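Local structure of alpha-catenin-like protein hmp-1 (Caenorhabditis elegans, 5H5M) at residues T126-P129 against L130-I134; N57-Q60 against K61-E65; D364-K367 against D368-A372; E174-S177 against V178-T182. The protein binds beta-catenin and actin filaments in the cadherin-catenin complex of adherens junctions and is required for cell migration and shape change during body enclosure and elongation. All blocks are in the same frame, centred on the assembly; numbering follows the deposited sequence.

In the fold
The chain is the M domain of this vinculin/alpha-catenin family protein, an all-helical piece built from four-helix bundles; no ligand or catalytic site is involved. All four contacts are short-range: contacts 2 to 4 each lie within a helix, contact 1 where a loop leads into helix 128-137. Contact 1 and contact 4 (helix 173-202) share a neighbourhood: both pack against helix 207-233, L130 and L133 of contact 1 touch helix 173-202, and their nearest atoms are about 11 Å apart. Contact 2 (helix 56-80) and contact 3 (helix 345-374) come within about 10 Å without touching. Contacts 1 and 2 lie on opposite sides of the chain's centre, with centres about 35 Å apart.

Contact 1. Residues T126-P129 against L130-I134; sequences TRTP and LILLI
T128 and L132, one helical turn apart in the first turns of helix 128-137, lie alongside each other and point the same way. The methyl of T128 does the touching, its CG2 lying 3.7 Å from CD1 of L132, while OG1 is hydrogen-bonded to D125. With L132 CG set beside its own backbone N (chi1 -71°), the branch carbon also comes to 3.4 Å from T128 O. That carbonyl accepts the N-H of L132 at 2.8 Å from N to O, almost straight at 173°. An alanine in place of L132 would probably leave the T128 methyl without its neighbour and open a gap beside R148 of helix 142-166. I131 uses its CG1 branch differently, laying it 3.3 Å from R127 O, the same oxygen that receives I131 N in the carbonyl plane. P129 O takes L133 N from above its carbonyl plane, 3.2 Å away. On helix 173-202, L130 meets V193 and L133 meets A197, and the R127 guanidinium forms a cation-pi pair with F221. One threonine thus serves two kinds of neighbour, its methyl making an apolar contact with L132 while its hydroxyl turns to D125.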
loop_
_atom_site.group_PDB
_atom_site.type_symbol
_atom_site.label_atom_id
_atom_site.label_comp_id
_atom_site.label_asym_id
_atom_site.label_seq_id
_atom_site.Cartn_x
_atom_site.Cartn_y
_atom_site.Cartn_z
ATOM N N THR A 126 11.328 -2.298 4.860
ATOM C CA THR A 126 12.164 -2.866 3.808
ATOM C C THR A 126 13.610 -3.086 4.256
ATOM O O THR A 126 14.439 -3.562 3.480
ATOM C CB THR A 126 12.167 -1.970 2.557
ATOM O OG1 THR A 126 12.607 -0.654 2.917
ATOM C CG2 THR A 126 10.776 -1.891 1.953
ATOM N N ARG A 127 13.914 -2.743 5.503
ATOM C CA ARG A 127 15.279 -2.887 6.000
ATOM C C ARG A 127 15.488 -4.149 6.836
ATOM O O ARG A 127 16.436 -4.899 6.601
ATOM C CB ARG A 127 15.689 -1.656 6.820
ATOM C CG ARG A 127 17.046 -1.099 6.407
ATOM C CD ARG A 127 17.615 -0.079 7.389
ATOM N NE ARG A 127 19.075 0.004 7.293
ATOM C CZ ARG A 127 19.737 0.608 6.308
ATOM N NH1 ARG A 127 19.082 1.200 5.316
ATOM N NH2 ARG A 127 21.066 0.623 6.317
ATOM N N THR A 128 14.594 -4.387 7.792
ATOM C CA THR A 128 14.773 -5.456 8.777
ATOM C C THR A 128 15.012 -6.872 8.223
ATOM O O THR A 128 15.893 -7.571 8.726
ATOM C CB THR A 128 13.562 -5.516 9.741
ATOM O OG1 THR A 128 13.363 -4.231 10.344
ATOM C CG2 THR A 128 13.792 -6.544 10.837
ATOM N N PRO A 129 14.246 -7.306 7.201
ATOM C CA PRO A 129 14.469 -8.685 6.742
ATOM C C PRO A 129 15.904 -8.978 6.297
ATOM O O PRO A 129 16.412 -10.059 6.595
ATOM C CB PRO A 129 13.509 -8.820 5.557
ATOM C CG PRO A 129 12.428 -7.843 5.837
ATOM C CD PRO A 129 13.103 -6.681 6.504
ATOM N N LEU A 130 16.542 -8.037 5.604
ATOM C CA LEU A 130 17.919 -8.233 5.162
ATOM C C LEU A 130 18.900 -8.087 6.322
ATOM O O LEU A 130 19.885 -8.818 6.405
ATOM C CB LEU A 130 18.279 -7.251 4.047
ATOM C CG LEU A 130 19.693 -7.423 3.485
ATOM C CD1 LEU A 130 19.928 -8.870 3.081
ATOM C CD2 LEU A 130 19.938 -6.489 2.308
ATOM N N ILE A 131 18.624 -7.140 7.214
ATOM C CA ILE A 131 19.471 -6.917 8.379
ATOM C C ILE A 131 19.510 -8.150 9.275
ATOM O O ILE A 131 20.579 -8.569 9.719
ATOM C CB ILE A 131 18.993 -5.699 9.194
ATOM C CG1 ILE A 131 19.157 -4.422 8.373
ATOM C CG2 ILE A 131 19.764 -5.587 10.500
ATOM C CD1 ILE A 131 20.567 -4.210 7.862
ATOM N N LEU A 132 18.344 -8.736 9.531
ATOM C CA LEU A 132 18.273 -9.953 10.332
ATOM C C LEU A 132 19.006 -11.099 9.644
ATOM O O LEU A 132 19.616 -11.943 10.305
ATOM C CB LEU A 132 16.817 -10.342 10.601
ATOM C CG LEU A 132 16.054 -9.443 11.576
ATOM C CD1 LEU A 132 14.650 -9.980 11.818
ATOM C CD2 LEU A 132 16.813 -9.297 12.889
ATOM N N LEU A 133 18.947 -11.125 8.315
ATOM C CA LEU A 133 19.648 -12.144 7.542
ATOM C C LEU A 133 21.157 -12.007 7.719
ATOM O O LEU A 133 21.840 -12.974 8.057
ATOM C CB LEU A 133 19.275 -12.052 6.058
ATOM C CG LEU A 133 19.986 -13.013 5.103
ATOM C CD1 LEU A 133 19.862 -14.447 5.578
ATOM C CD2 LEU A 133 19.441 -12.873 3.683
ATOM N N ILE A 134 21.663 -10.798 7.500
ATOM C CA ILE A 134 23.092 -10.518 7.596
ATOM C C ILE A 134 23.644 -10.807 8.990
ATOM O O ILE A 134 24.718 -11.392 9.129
ATOM C CB ILE A 134 23.396 -9.051 7.225
ATOM C CG1 ILE A 134 22.972 -8.774 5.784
ATOM C CG2 ILE A 134 24.871 -8.732 7.411
ATOM C CD1 ILE A 134 23.365 -7.408 5.283
#

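Contact 2. Residues N57-Q60 against K61-E65; sequences NRKQ and KIVAE
N57 and K61 lie one turn apart on helix 56-80, in a part of the chain predicted to form a coiled coil, and their side chains cross at a slant. The lysine can be followed outward from the backbone. Its CB lies 3.7 Å from R58 O, and CG, placed beside the backbone N (chi1 -73°), comes to 3.5 Å from N57 O. CD passes the same carbonyl oxygen at 4.0 Å. A bend at chi3 (-90°) then turns CE towards the N57 amide, 3.1 Å from N57 OD1, and NZ ends 3.0 Å from that amide oxygen in a weak hydrogen bond. Close by stands a second cation: R58 NH2 is 4.3 Å from K61 NZ, a like-charge approach probably eased because R58 NH1 is paired with D117 of helix 92-122. A leucine in place of K61 would probably leave N57 OD1 without this donor and its amide freer to turn. I62 is buried against S45 and A49 of helix 27-49, while its CG1 lies 3.2 Å from R58 O. On another flank Q60 and V63 run side by side; Q60 NE2 is hydrogen-bonded to E56, and Q60 OE1 stands 4.1 Å from V63 CB.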
loop_
_atom_site.group_PDB
_atom_site.type_symbol
_atom_site.label_atom_id
_atom_site.label_comp_id
_atom_site.label_asym_id
_atom_site.label_seq_id
_atom_site.Cartn_x
_atom_site.Cartn_y
_atom_site.Cartn_z
ATOM N N ASN A 57 -12.977 -6.346 2.305
ATOM C CA ASN A 57 -13.913 -5.233 2.259
ATOM C C ASN A 57 -13.693 -4.338 1.037
ATOM O O ASN A 57 -14.648 -3.806 0.475
ATOM C CB ASN A 57 -13.825 -4.423 3.555
ATOM C CG ASN A 57 -14.555 -3.095 3.472
ATOM O OD1 ASN A 57 -13.977 -2.078 3.089
ATOM N ND2 ASN A 57 -15.838 -3.101 3.814
ATOM N N ARG A 58 -12.442 -4.194 0.611
ATOM C CA ARG A 58 -12.148 -3.407 -0.581
ATOM C C ARG A 58 -12.484 -4.212 -1.834
ATOM O O ARG A 58 -12.868 -3.657 -2.862
ATOM C CB ARG A 58 -10.681 -2.963 -0.597
ATOM C CG ARG A 58 -10.397 -1.839 -1.587
ATOM C CD ARG A 58 -9.230 -0.970 -1.143
ATOM N NE ARG A 58 -9.663 0.184 -0.361
ATOM C CZ ARG A 58 -9.138 0.543 0.805
ATOM N NH1 ARG A 58 -8.147 -0.158 1.337
ATOM N NH2 ARG A 58 -9.600 1.611 1.438
ATOM N N LYS A 59 -12.337 -5.528 -1.730
ATOM C CA LYS A 59 -12.714 -6.451 -2.792
ATOM C C LYS A 59 -14.194 -6.319 -3.148
ATOM O O LYS A 59 -14.557 -6.271 -4.320
ATOM C CB LYS A 59 -12.398 -7.887 -2.367
ATOM C CG LYS A 59 -12.857 -8.967 -3.324
ATOM C CD LYS A 59 -12.715 -10.338 -2.672
ATOM C CE LYS A 59 -12.975 -11.462 -3.659
ATOM N NZ LYS A 59 -14.303 -11.327 -4.318
ATOM N N GLN A 60 -15.046 -6.247 -2.132
ATOM C CA GLN A 60 -16.484 -6.188 -2.362
ATOM C C GLN A 60 -16.926 -4.832 -2.910
ATOM O O GLN A 60 -17.898 -4.752 -3.659
ATOM C CB GLN A 60 -17.249 -6.514 -1.076
ATOM C CG GLN A 60 -17.146 -7.979 -0.618
ATOM C CD GLN A 60 -17.440 -9.009 -1.717
ATOM O OE1 GLN A 60 -18.102 -8.718 -2.718
ATOM N NE2 GLN A 60 -16.943 -10.227 -1.520
ATOM N N LYS A 61 -16.217 -3.768 -2.543
ATOM C CA LYS A 61 -16.540 -2.446 -3.066
ATOM C C LYS A 61 -16.264 -2.388 -4.563
ATOM O O LYS A 61 -17.042 -1.813 -5.330
ATOM C CB LYS A 61 -15.749 -1.356 -2.339
ATOM C CG LYS A 61 -16.235 -1.081 -0.929
ATOM C CD LYS A 61 -15.463 0.057 -0.283
ATOM C CE LYS A 61 -14.236 -0.465 0.445
ATOM N NZ LYS A 61 -13.733 0.480 1.479
ATOM N N ILE A 62 -15.152 -2.992 -4.969
ATOM C CA ILE A 62 -14.772 -3.059 -6.372
ATOM C C ILE A 62 -15.801 -3.851 -7.175
ATOM O O ILE A 62 -16.219 -3.429 -8.253
ATOM C CB ILE A 62 -13.378 -3.690 -6.542
ATOM C CG1 ILE A 62 -12.315 -2.786 -5.911
ATOM C CG2 ILE A 62 -13.070 -3.935 -8.014
ATOM C CD1 ILE A 62 -10.917 -3.340 -5.979
ATOM N N VAL A 63 -16.209 -4.995 -6.633
ATOM C CA VAL A 63 -17.226 -5.839 -7.258
ATOM C C VAL A 63 -18.553 -5.093 -7.421
ATOM O O VAL A 63 -19.154 -5.100 -8.496
ATOM C CB VAL A 63 -17.456 -7.128 -6.440
ATOM C CG1 VAL A 63 -18.673 -7.884 -6.947
ATOM C CG2 VAL A 63 -16.222 -8.009 -6.491
ATOM N N ALA A 64 -18.997 -4.439 -6.351
ATOM C CA ALA A 64 -20.257 -3.699 -6.365
ATOM C C ALA A 64 -20.246 -2.552 -7.378
ATOM O O ALA A 64 -21.217 -2.355 -8.111
ATOM C CB ALA A 64 -20.564 -3.168 -4.975
ATOM N N GLU A 65 -19.150 -1.798 -7.419
ATOM C CA GLU A 65 -19.048 -0.657 -8.321
ATOM C C GLU A 65 -18.936 -1.080 -9.780
ATOM O O GLU A 65 -19.306 -0.322 -10.675
ATOM C CB GLU A 65 -17.854 0.224 -7.945
ATOM C CG GLU A 65 -18.130 1.166 -6.783
ATOM C CD GLU A 65 -19.296 2.102 -7.052
ATOM O OE1 GLU A 65 -19.475 2.523 -8.213
ATOM O OE2 GLU A 65 -20.037 2.416 -6.097
#

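Contact 3. Residues D364-K367 against D368-A372; sequences DAVK and DIRHA
D364 opens the segment by giving its backbone oxygen to D368 N, 2.9 Å away, one turn further along helix 345-374. The side chain of D368 is folded beside its own backbone N (chi1 -69°), which brings CG to 3.2 Å from D364 O with both carboxylate oxygens near that carbonyl; all three oxygens are acceptors, so none bonds another. At A365 the carbonyl takes I369 N, and I369 CG1 lies 3.2 Å from the oxygen. A365 and I369 also meet L317 on the side that packs against helix 305-339. V366 O accepts R370 N at 3.1 Å, the N-H pointing at it with an angle of 164°, and the R370 chain continues past V366, its CG 3.3 Å from that oxygen. Its guanidinium then leaves the turn to form a salt bridge with E245 of helix 237-260. K367 receives H371 N on its carbonyl at 2.9 Å and reaches back with NZ to D364 OD1, 3.2 Å away, in a salt bridge whose hydrogen bond is weak. K367 probably offsets the charge of D364, whereas D368 is not paired with it, and R370 ties the helix to helix 237-260 ionically.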
loop_
_atom_site.group_PDB
_atom_site.type_symbol
_atom_site.label_atom_id
_atom_site.label_comp_id
_atom_site.label_asym_id
_atom_site.label_seq_id
_atom_site.Cartn_x
_atom_site.Cartn_y
_atom_site.Cartn_z
ATOM N N ASP A 364 -3.748 9.257 16.473
ATOM C CA ASP A 364 -4.105 10.673 16.583
ATOM C C ASP A 364 -3.095 11.557 15.863
ATOM O O ASP A 364 -3.463 12.527 15.193
ATOM C CB ASP A 364 -4.196 11.110 18.048
ATOM C CG ASP A 364 -5.521 10.745 18.694
ATOM O OD1 ASP A 364 -6.484 10.429 17.965
ATOM O OD2 ASP A 364 -5.601 10.790 19.938
ATOM N N ALA A 365 -1.817 11.221 16.019
ATOM C CA ALA A 365 -0.745 11.994 15.410
ATOM C C ALA A 365 -0.832 11.932 13.887
ATOM O O ALA A 365 -0.545 12.912 13.202
ATOM C CB ALA A 365 0.606 11.499 15.892
ATOM N N VAL A 366 -1.238 10.780 13.363
ATOM C CA VAL A 366 -1.443 10.634 11.927
ATOM C C VAL A 366 -2.601 11.514 11.467
ATOM O O VAL A 366 -2.515 12.165 10.425
ATOM C CB VAL A 366 -1.705 9.163 11.537
ATOM C CG1 VAL A 366 -2.211 9.063 10.107
ATOM C CG2 VAL A 366 -0.431 8.347 11.700
ATOM N N LYS A 367 -3.670 11.556 12.259
ATOM C CA LYS A 367 -4.825 12.392 11.935
ATOM C C LYS A 367 -4.479 13.881 11.985
ATOM O O LYS A 367 -5.022 14.675 11.217
ATOM C CB LYS A 367 -5.994 12.097 12.879
ATOM C CG LYS A 367 -6.605 10.714 12.698
ATOM C CD LYS A 367 -7.898 10.569 13.486
ATOM C CE LYS A 367 -7.639 10.616 14.979
ATOM N NZ LYS A 367 -8.881 10.394 15.773
ATOM N N ASP A 368 -3.580 14.254 12.893
ATOM C CA ASP A 368 -3.133 15.640 13.006
ATOM C C ASP A 368 -2.344 16.053 11.772
ATOM O O ASP A 368 -2.469 17.179 11.289
ATOM C CB ASP A 368 -2.281 15.838 14.265
ATOM C CG ASP A 368 -3.089 15.715 15.546
ATOM O OD1 ASP A 368 -4.333 15.811 15.484
ATOM O OD2 ASP A 368 -2.476 15.531 16.618
ATOM N N ILE A 369 -1.529 15.133 11.267
ATOM C CA ILE A 369 -0.752 15.370 10.059
ATOM C C ILE A 369 -1.682 15.613 8.874
ATOM O O ILE A 369 -1.508 16.570 8.122
ATOM C CB ILE A 369 0.184 14.188 9.757
ATOM C CG1 ILE A 369 1.271 14.090 10.830
ATOM C CG2 ILE A 369 0.813 14.336 8.385
ATOM C CD1 ILE A 369 2.102 12.823 10.750
ATOM N N ARG A 370 -2.685 14.753 8.731
ATOM C CA ARG A 370 -3.659 14.885 7.653
ATOM C C ARG A 370 -4.456 16.176 7.788
ATOM O O ARG A 370 -4.817 16.803 6.792
ATOM C CB ARG A 370 -4.601 13.678 7.631
ATOM C CG ARG A 370 -3.878 12.341 7.461
ATOM C CD ARG A 370 -4.857 11.200 7.259
ATOM N NE ARG A 370 -5.586 11.340 6.004
ATOM C CZ ARG A 370 -6.688 10.666 5.697
ATOM N NH1 ARG A 370 -7.198 9.798 6.562
ATOM N NH2 ARG A 370 -7.283 10.862 4.526
ATOM N N HIS A 371 -4.719 16.575 9.027
ATOM C CA HIS A 371 -5.464 17.794 9.294
ATOM C C HIS A 371 -4.643 19.030 8.916
ATOM O O HIS A 371 -5.155 19.961 8.286
ATOM C CB HIS A 371 -5.876 17.855 10.765
ATOM C CG HIS A 371 -6.702 19.054 11.111
ATOM N ND1 HIS A 371 -7.848 19.391 10.426
ATOM C CD2 HIS A 371 -6.540 20.000 12.067
ATOM C CE1 HIS A 371 -8.361 20.492 10.947
ATOM N NE2 HIS A 371 -7.588 20.881 11.943
ATOM N N ALA A 372 -3.369 19.027 9.299
ATOM C CA ALA A 372 -2.463 20.126 8.977
ATOM C C ALA A 372 -2.317 20.323 7.467
ATOM O O ALA A 372 -2.174 21.449 6.996
ATOM C CB ALA A 372 -1.097 19.888 9.612
#

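Contact 4. Residues E174-S177 against V178-T182; sequences ESVS and VIQHT
In the opening turns of helix 173-202, S177 and H181 stand one turn apart, and S177 O accepts the backbone N-H of H181 at 3.1 Å from N to O. The ring, with CG beside the backbone N (chi1 -70°), brings ND1 to 2.4 Å from the same S177 O, with the oxygen at the ring edge, near its plane. That distance is too short to be trusted as modelled, and the ND1 contact is therefore doubtful. S177 OG lies 3.2 Å from H181 CE1, and both residues also touch a crystal neighbour, which may influence how the ring is set.

V176 and Q180 lie side by side on another flank. Beyond CG the glutamine is extended (chi2 176°), which lays its terminal amide along the valine: OE1 is 3.7 Å from V176 CG1, and CD is equally near. The helix belongs to the helical-bundle fold of the vinculin/alpha-catenin family, and its inner side packs on helix 207-233. I179 does so here, meeting L227 and A230 while its CG1 lies 3.2 Å from S175 O; S175 OG is hydrogen-bonded to D172. T182 also packs on L227, and its hydroxyl donates to V178 O at 2.6 Å, approaching from above the carbonyl plane. T182 N reaches the same V178 O from the opposite face of that plane, 2.9 Å away.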
loop_
_atom_site.group_PDB
_atom_site.type_symbol
_atom_site.label_atom_id
_atom_site.label_comp_id
_atom_site.label_asym_id
_atom_site.label_seq_id
_atom_site.Cartn_x
_atom_site.Cartn_y
_atom_site.Cartn_z
ATOM N N GLU A 174 6.865 6.944 -18.050
ATOM C CA GLU A 174 8.279 6.981 -17.697
ATOM C C GLU A 174 8.535 6.433 -16.291
ATOM O O GLU A 174 9.508 5.715 -16.075
ATOM C CB GLU A 174 8.823 8.408 -17.813
ATOM C CG GLU A 174 8.739 8.995 -19.213
ATOM C CD GLU A 174 9.457 8.147 -20.247
ATOM O OE1 GLU A 174 10.575 7.666 -19.957
ATOM O OE2 GLU A 174 8.900 7.958 -21.350
ATOM N N SER A 175 7.670 6.768 -15.337
ATOM C CA SER A 175 7.825 6.237 -13.985
ATOM C C SER A 175 7.595 4.730 -13.986
ATOM O O SER A 175 8.345 3.983 -13.356
ATOM C CB SER A 175 6.871 6.919 -13.002
ATOM O OG SER A 175 7.239 8.270 -12.766
ATOM N N VAL A 176 6.566 4.292 -14.705
ATOM C CA VAL A 176 6.263 2.871 -14.841
ATOM C C VAL A 176 7.459 2.121 -15.421
ATOM O O VAL A 176 7.792 1.022 -14.977
ATOM C CB VAL A 176 5.011 2.641 -15.728
ATOM C CG1 VAL A 176 4.995 1.225 -16.306
ATOM C CG2 VAL A 176 3.739 2.921 -14.936
ATOM N N SER A 177 8.119 2.730 -16.398
ATOM C CA SER A 177 9.288 2.117 -17.013
ATOM C C SER A 177 10.391 1.871 -15.985
ATOM O O SER A 177 10.966 0.783 -15.933
ATOM C CB SER A 177 9.815 2.987 -18.149
ATOM O OG SER A 177 10.996 2.430 -18.693
ATOM N N VAL A 178 10.673 2.881 -15.165
ATOM C CA VAL A 178 11.683 2.761 -14.118
ATOM C C VAL A 178 11.284 1.708 -13.084
ATOM O O VAL A 178 12.102 0.882 -12.679
ATOM C CB VAL A 178 11.925 4.111 -13.408
ATOM C CG1 VAL A 178 12.728 3.914 -12.123
ATOM C CG2 VAL A 178 12.629 5.084 -14.343
ATOM N N ILE A 179 10.020 1.735 -12.676
ATOM C CA ILE A 179 9.495 0.781 -11.704
ATOM C C ILE A 179 9.621 -0.664 -12.186
ATOM O O ILE A 179 10.035 -1.545 -11.429
ATOM C CB ILE A 179 8.017 1.083 -11.379
ATOM C CG1 ILE A 179 7.907 2.411 -10.624
ATOM C CG2 ILE A 179 7.396 -0.051 -10.567
ATOM C CD1 ILE A 179 6.499 2.933 -10.496
ATOM N N GLN A 180 9.276 -0.903 -13.446
ATOM C CA GLN A 180 9.319 -2.255 -13.989
ATOM C C GLN A 180 10.752 -2.765 -14.136
ATOM O O GLN A 180 11.032 -3.925 -13.827
ATOM C CB GLN A 180 8.588 -2.317 -15.329
ATOM C CG GLN A 180 7.077 -2.242 -15.174
ATOM C CD GLN A 180 6.343 -2.196 -16.493
ATOM O OE1 GLN A 180 6.865 -1.706 -17.493
ATOM N NE2 GLN A 180 5.115 -2.703 -16.499
ATOM N N HIS A 181 11.657 -1.905 -14.602
ATOM C CA HIS A 181 13.064 -2.280 -14.719
ATOM C C HIS A 181 13.678 -2.563 -13.349
ATOM O O HIS A 181 14.402 -3.547 -13.169
ATOM C CB HIS A 181 13.869 -1.191 -15.430
ATOM C CG HIS A 181 13.564 -1.067 -16.894
ATOM N ND1 HIS A 181 12.502 -0.331 -17.374
ATOM C CD2 HIS A 181 14.179 -1.594 -17.976
ATOM C CE1 HIS A 181 12.481 -0.405 -18.693
ATOM N NE2 HIS A 181 13.486 -1.166 -19.086
ATOM N N THR A 182 13.370 -1.701 -12.385
ATOM C CA THR A 182 13.878 -1.845 -11.029
ATOM C C THR A 182 13.346 -3.118 -10.380
ATOM O O THR A 182 14.080 -3.822 -9.689
ATOM C CB THR A 182 13.509 -0.626 -10.164
ATOM O OG1 THR A 182 13.935 0.574 -10.823
ATOM C CG2 THR A 182 14.167 -0.716 -8.793
#